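Local coordinates for probable chitinase A (Chromobacterium violaceum, PDB 4TX8), which probably hydrolyses chitin as an endochitinase of glycoside hydrolase family 18, with a carbohydrate-binding module likely to bind the polysaccharide, at residues N400-R404 with D405-F409; S320-I324 with E325-I329. All coordinates share one frame; numbering follows the deposited sequence.

Contact 1: N400-R404 with D405-F409; sequences NWDRR and DGYTF
Asp402 and Tyr407 meet where helix 399-404 ends, and backbone hydrogen bonds define that end. Tyr407 N donates to Asp402 O at 2.7 Å, and Gly406 N reaches Arg403 O at 3.1 Å, well above that carbonyl's plane. With the positive phi of Gly406 (93°), these two bonds back into the last turn meet the definition of a Schellman motif. Asp405 N still follows the helical pattern, bonding to Trp401 O at 2.9 Å.

The side-chain hydrogen bonds across the turn come from the Asp402 carboxylate. Its CG stands anti to the backbone N (chi1 170°), which carries the group out beside the returning chain. OD1 takes the N-H of Phe409 at 3.0 Å, nearly along its C-O axis, and a water that also bonds Thr408 OG1. OD2 is hydrogen-bonded to Ser410 OG, so both oxygens are engaged.

Packing centres on the Tyr407 ring. OD2 of Asp402 lies at the ring's edge, 3.4 Å from CD1, the carboxylate and ring planes being 57° apart. Arg403 runs alongside, pointing the same way, its CG 3.9 Å from Tyr407 OH, while its guanidinium makes a cation-pi contact with Phe124.

The turn links helix 399-404 to helix 410-417; Phe409 packs on barrel strand 393-397, and Arg404 NH1 bonds Trp71 O of strand 71-73.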
loop_
_atom_site.group_PDB
_atom_site.type_symbol
_atom_site.label_atom_id
_atom_site.label_comp_id
_atom_site.label_asym_id
_atom_site.label_seq_id
_atom_site.Cartn_x
_atom_site.Cartn_y
_atom_site.Cartn_z
ATOM N N ASN A 400 -6.856 0.822 -7.810
ATOM C CA ASN A 400 -7.220 1.202 -9.174
ATOM C C ASN A 400 -6.699 0.237 -10.234
ATOM O O ASN A 400 -7.428 -0.120 -11.159
ATOM C CB ASN A 400 -6.725 2.612 -9.479
ATOM C CG ASN A 400 -7.492 3.669 -8.715
ATOM O OD1 ASN A 400 -7.526 3.655 -7.485
ATOM N ND2 ASN A 400 -8.113 4.594 -9.439
ATOM N N TRP A 401 -5.443 -0.180 -10.111
ATOM C CA TRP A 401 -4.899 -1.131 -11.072
ATOM C C TRP A 401 -5.602 -2.475 -10.938
ATOM O O TRP A 401 -5.864 -3.143 -11.938
ATOM C CB TRP A 401 -3.387 -1.290 -10.906
ATOM C CG TRP A 401 -2.623 -0.251 -11.660
ATOM C CD1 TRP A 401 -1.828 0.725 -11.138
ATOM C CD2 TRP A 401 -2.606 -0.067 -13.082
ATOM N NE1 TRP A 401 -1.303 1.499 -12.148
ATOM C CE2 TRP A 401 -1.768 1.033 -13.351
ATOM C CE3 TRP A 401 -3.212 -0.731 -14.153
ATOM C CZ2 TRP A 401 -1.524 1.487 -14.646
ATOM C CZ3 TRP A 401 -2.968 -0.277 -15.442
ATOM C CH2 TRP A 401 -2.131 0.819 -15.676
ATOM N N ASP A 402 -5.924 -2.860 -9.706
ATOM C CA ASP A 402 -6.653 -4.103 -9.478
ATOM C C ASP A 402 -8.039 -4.045 -10.114
ATOM O O ASP A 402 -8.488 -5.007 -10.737
ATOM C CB ASP A 402 -6.773 -4.398 -7.983
ATOM C CG ASP A 402 -7.717 -5.550 -7.696
ATOM O OD1 ASP A 402 -7.321 -6.713 -7.924
ATOM O OD2 ASP A 402 -8.856 -5.292 -7.255
ATOM N N ARG A 403 -8.707 -2.907 -9.958
ATOM C CA ARG A 403 -10.024 -2.684 -10.544
ATOM C C ARG A 403 -9.970 -2.729 -12.070
ATOM O O ARG A 403 -10.794 -3.385 -12.715
ATOM C CB ARG A 403 -10.586 -1.338 -10.073
ATOM C CG ARG A 403 -11.897 -0.905 -10.722
ATOM C CD ARG A 403 -12.338 0.432 -10.129
ATOM N NE ARG A 403 -13.512 1.009 -10.779
ATOM C CZ ARG A 403 -13.460 1.920 -11.748
ATOM N NH1 ARG A 403 -12.289 2.353 -12.195
ATOM N NH2 ARG A 403 -14.581 2.395 -12.272
ATOM N N ARG A 404 -8.991 -2.033 -12.638
ATOM C CA ARG A 404 -8.817 -1.982 -14.084
ATOM C C ARG A 404 -8.545 -3.378 -14.649
ATOM O O ARG A 404 -9.014 -3.721 -15.735
ATOM C CB ARG A 404 -7.679 -1.020 -14.442
ATOM C CG ARG A 404 -7.279 -0.995 -15.912
ATOM C CD ARG A 404 -8.466 -0.758 -16.838
ATOM N NE ARG A 404 -9.216 0.454 -16.519
ATOM C CZ ARG A 404 -10.289 0.855 -17.194
ATOM N NH1 ARG A 404 -10.731 0.140 -18.224
ATOM N NH2 ARG A 404 -10.921 1.969 -16.847
ATOM N N ASP A 405 -7.810 -4.187 -13.890
ATOM C CA ASP A 405 -7.422 -5.524 -14.334
ATOM C C ASP A 405 -8.486 -6.587 -14.045
ATOM O O ASP A 405 -8.297 -7.759 -14.366
ATOM C CB ASP A 405 -6.093 -5.930 -13.684
ATOM C CG ASP A 405 -4.918 -5.108 -14.192
ATOM O OD1 ASP A 405 -5.001 -4.573 -15.319
ATOM O OD2 ASP A 405 -3.907 -5.003 -13.466
ATOM N N GLY A 406 -9.598 -6.177 -13.441
ATOM C CA GLY A 406 -10.709 -7.079 -13.192
ATOM C C GLY A 406 -10.698 -7.768 -11.837
ATOM O O GLY A 406 -11.179 -8.894 -11.710
ATOM N N TYR A 407 -10.152 -7.087 -10.832
ATOM C CA TYR A 407 -10.093 -7.597 -9.460
ATOM C C TYR A 407 -9.373 -8.939 -9.362
ATOM O O TYR A 407 -9.705 -9.768 -8.516
ATOM C CB TYR A 407 -11.501 -7.734 -8.870
ATOM C CG TYR A 407 -12.367 -6.505 -9.021
ATOM C CD1 TYR A 407 -12.077 -5.334 -8.329
ATOM C CD2 TYR A 407 -13.490 -6.521 -9.838
ATOM C CE1 TYR A 407 -12.875 -4.210 -8.456
ATOM C CE2 TYR A 407 -14.292 -5.406 -9.972
ATOM C CZ TYR A 407 -13.980 -4.253 -9.279
ATOM O OH TYR A 407 -14.775 -3.141 -9.410
ATOM N N THR A 408 -8.383 -9.145 -10.224
ATOM C CA THR A 408 -7.671 -10.418 -10.277
ATOM C C THR A 408 -6.736 -10.612 -9.088
ATOM O O THR A 408 -6.283 -11.726 -8.826
ATOM C CB THR A 408 -6.856 -10.548 -11.572
ATOM O OG1 THR A 408 -6.081 -9.358 -11.765
ATOM C CG2 THR A 408 -7.783 -10.738 -12.760
ATOM N N PHE A 409 -6.439 -9.529 -8.377
ATOM C CA PHE A 409 -5.629 -9.625 -7.172
ATOM C C PHE A 409 -6.529 -9.661 -5.939
ATOM O O PHE A 409 -6.443 -10.583 -5.128
ATOM C CB PHE A 409 -4.636 -8.458 -7.080
ATOM C CG PHE A 409 -3.683 -8.556 -5.909
ATOM C CD1 PHE A 409 -4.036 -8.061 -4.661
ATOM C CD2 PHE A 409 -2.433 -9.139 -6.062
ATOM C CE1 PHE A 409 -3.164 -8.154 -3.585
ATOM C CE2 PHE A 409 -1.554 -9.231 -4.992
ATOM C CZ PHE A 409 -1.921 -8.740 -3.752
HETATM O O HOH W 1 -5.215 -7.235 -10.401
#

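Contact 2: S320-I324 with E325-I329; sequences SKMLI and EGFPI
The methyl of Met322 sits over one face of the Phe327 ring: CE is 3.7 Å from the ring centroid and 13° off the normal, a CH-pi contact. SD of Met322 is 5.2 Å from the centroid of the Phe327 ring, above the same face, giving a more distant Met-aromatic component. The bend at the end of the methionine chain (chi3 64°) turns CE toward the ring. Met322 O approaches the ring's edge in its plane, 3.2 Å from CD1, so one residue meets both face and edge of the phenylalanine.

Two backbone bonds hold the turn between these residues. Glu325 N donates to Lys321 O at 2.7 Å in a nearly straight bond, and Gly326 N follows with a more bent one to Met322 O at 3.0 Å. Gly326 then leaves the helical conformation with positive phi, and the chain turns out of helix 313-325 and continues as strand 326-328, the two short axes 88° apart. In this TIM-type (beta/alpha) barrel, helix 313-325 and the hairpin of strands 326-328 and 336-338 lie in the chain between the paired parallel strands 288-292 and 345-350.

Beside the turn, CG of Glu325 packs on Lys321 O at 3.0 Å. Lys321 is bent at chi3; its NZ bonds Lys383 O, and the charged end also meets Tyr303 in a cation-pi contact.

Farther out, Phe337 on the partner strand meets the Phe327 ring, Leu276 of helix 276-281 touches it too, and Leu323 and Ile324 pack on Val345 of strand 345-350.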
loop_
_atom_site.group_PDB
_atom_site.type_symbol
_atom_site.label_atom_id
_atom_site.label_comp_id
_atom_site.label_asym_id
_atom_site.label_seq_id
_atom_site.Cartn_x
_atom_site.Cartn_y
_atom_site.Cartn_z
ATOM N N SER A 320 9.264 -10.339 6.127
ATOM C CA SER A 320 8.348 -10.240 7.254
ATOM C C SER A 320 8.969 -10.802 8.533
ATOM O O SER A 320 8.773 -10.246 9.612
ATOM C CB SER A 320 7.037 -10.956 6.929
ATOM O OG SER A 320 6.435 -10.394 5.773
ATOM N N LYS A 321 9.721 -11.892 8.412
ATOM C CA LYS A 321 10.415 -12.465 9.563
ATOM C C LYS A 321 11.394 -11.472 10.173
ATOM O O LYS A 321 11.450 -11.323 11.390
ATOM C CB LYS A 321 11.162 -13.743 9.180
ATOM C CG LYS A 321 10.297 -14.985 9.151
ATOM C CD LYS A 321 11.115 -16.208 8.773
ATOM C CE LYS A 321 12.209 -16.474 9.792
ATOM N NZ LYS A 321 12.997 -17.686 9.443
ATOM N N MET A 322 12.160 -10.792 9.327
ATOM C CA MET A 322 13.143 -9.827 9.810
ATOM C C MET A 322 12.488 -8.735 10.653
ATOM O O MET A 322 13.031 -8.323 11.678
ATOM C CB MET A 322 13.908 -9.208 8.640
ATOM C CG MET A 322 14.831 -10.188 7.931
ATOM S SD MET A 322 15.776 -9.437 6.598
ATOM C CE MET A 322 16.771 -8.254 7.510
ATOM N N LEU A 323 11.310 -8.285 10.232
ATOM C CA LEU A 323 10.601 -7.233 10.953
ATOM C C LEU A 323 10.014 -7.734 12.269
ATOM O O LEU A 323 9.874 -6.971 13.223
ATOM C CB LEU A 323 9.497 -6.639 10.079
ATOM C CG LEU A 323 9.988 -5.668 9.003
ATOM C CD1 LEU A 323 8.882 -5.346 8.017
ATOM C CD2 LEU A 323 10.515 -4.396 9.648
ATOM N N ILE A 324 9.685 -9.020 12.325
ATOM C CA ILE A 324 9.081 -9.589 13.526
ATOM C C ILE A 324 10.123 -10.107 14.519
ATOM O O ILE A 324 10.017 -9.850 15.719
ATOM C CB ILE A 324 8.096 -10.723 13.169
ATOM C CG1 ILE A 324 6.974 -10.176 12.281
ATOM C CG2 ILE A 324 7.517 -11.352 14.431
ATOM C CD1 ILE A 324 6.028 -11.234 11.755
ATOM N N GLU A 325 11.131 -10.827 14.031
ATOM C CA GLU A 325 12.157 -11.380 14.920
ATOM C C GLU A 325 13.190 -10.333 15.310
ATOM O O GLU A 325 13.770 -10.389 16.393
ATOM C CB GLU A 325 12.889 -12.562 14.272
ATOM C CG GLU A 325 12.055 -13.456 13.382
ATOM C CD GLU A 325 11.250 -14.478 14.141
ATOM O OE1 GLU A 325 11.093 -14.335 15.373
ATOM O OE2 GLU A 325 10.768 -15.432 13.492
ATOM N N GLY A 326 13.431 -9.386 14.411
ATOM C CA GLY A 326 14.511 -8.438 14.596
ATOM C C GLY A 326 15.761 -8.930 13.895
ATOM O O GLY A 326 15.831 -10.085 13.474
ATOM N N PHE A 327 16.750 -8.054 13.769
ATOM C CA PHE A 327 17.980 -8.388 13.065
ATOM C C PHE A 327 19.086 -7.394 13.397
ATOM O O PHE A 327 18.809 -6.248 13.758
ATOM C CB PHE A 327 17.737 -8.435 11.552
ATOM C CG PHE A 327 17.186 -7.158 10.980
ATOM C CD1 PHE A 327 15.816 -6.940 10.919
ATOM C CD2 PHE A 327 18.039 -6.183 10.485
ATOM C CE1 PHE A 327 15.306 -5.765 10.385
ATOM C CE2 PHE A 327 17.539 -5.009 9.949
ATOM C CZ PHE A 327 16.169 -4.800 9.899
ATOM N N PRO A 328 20.350 -7.832 13.293
ATOM C CA PRO A 328 21.463 -6.912 13.542
ATOM C C PRO A 328 21.612 -5.877 12.429
ATOM O O PRO A 328 21.305 -6.149 11.271
ATOM C CB PRO A 328 22.683 -7.838 13.606
ATOM C CG PRO A 328 22.285 -9.049 12.848
ATOM C CD PRO A 328 20.811 -9.213 13.065
ATOM N N ILE A 329 22.074 -4.689 12.793
ATOM C CA ILE A 329 22.280 -3.618 11.833
ATOM C C ILE A 329 23.768 -3.480 11.556
ATOM O O ILE A 329 24.571 -3.495 12.482
ATOM C CB ILE A 329 21.701 -2.283 12.355
ATOM C CG1 ILE A 329 20.191 -2.416 12.580
ATOM C CG2 ILE A 329 21.993 -1.144 11.392
ATOM C CD1 ILE A 329 19.563 -1.225 13.270
#

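How the contacts relate
From the N terminus, contact 2 comes first: after barrel strand 288-292, helix 313-325 turns at residues 325-326 into the hairpin strand 326-328, ahead of barrel strand 345-350. Contact 1 follows strand 393-397, at the turn from helix 399-404 to helix 410-417. Each closes a tight local turn within one continuous stretch, and the two are in series, neither nesting nor crossing. The centres of contact 1 and contact 2 are about 32 Å apart, on opposite sides of the chain's centre; their nearest atoms are about 13 Å apart. Contact 2 joins an outer helix of the barrel to a hairpin; contact 1 connects the barrel's final strand region with the carbohydrate-binding module.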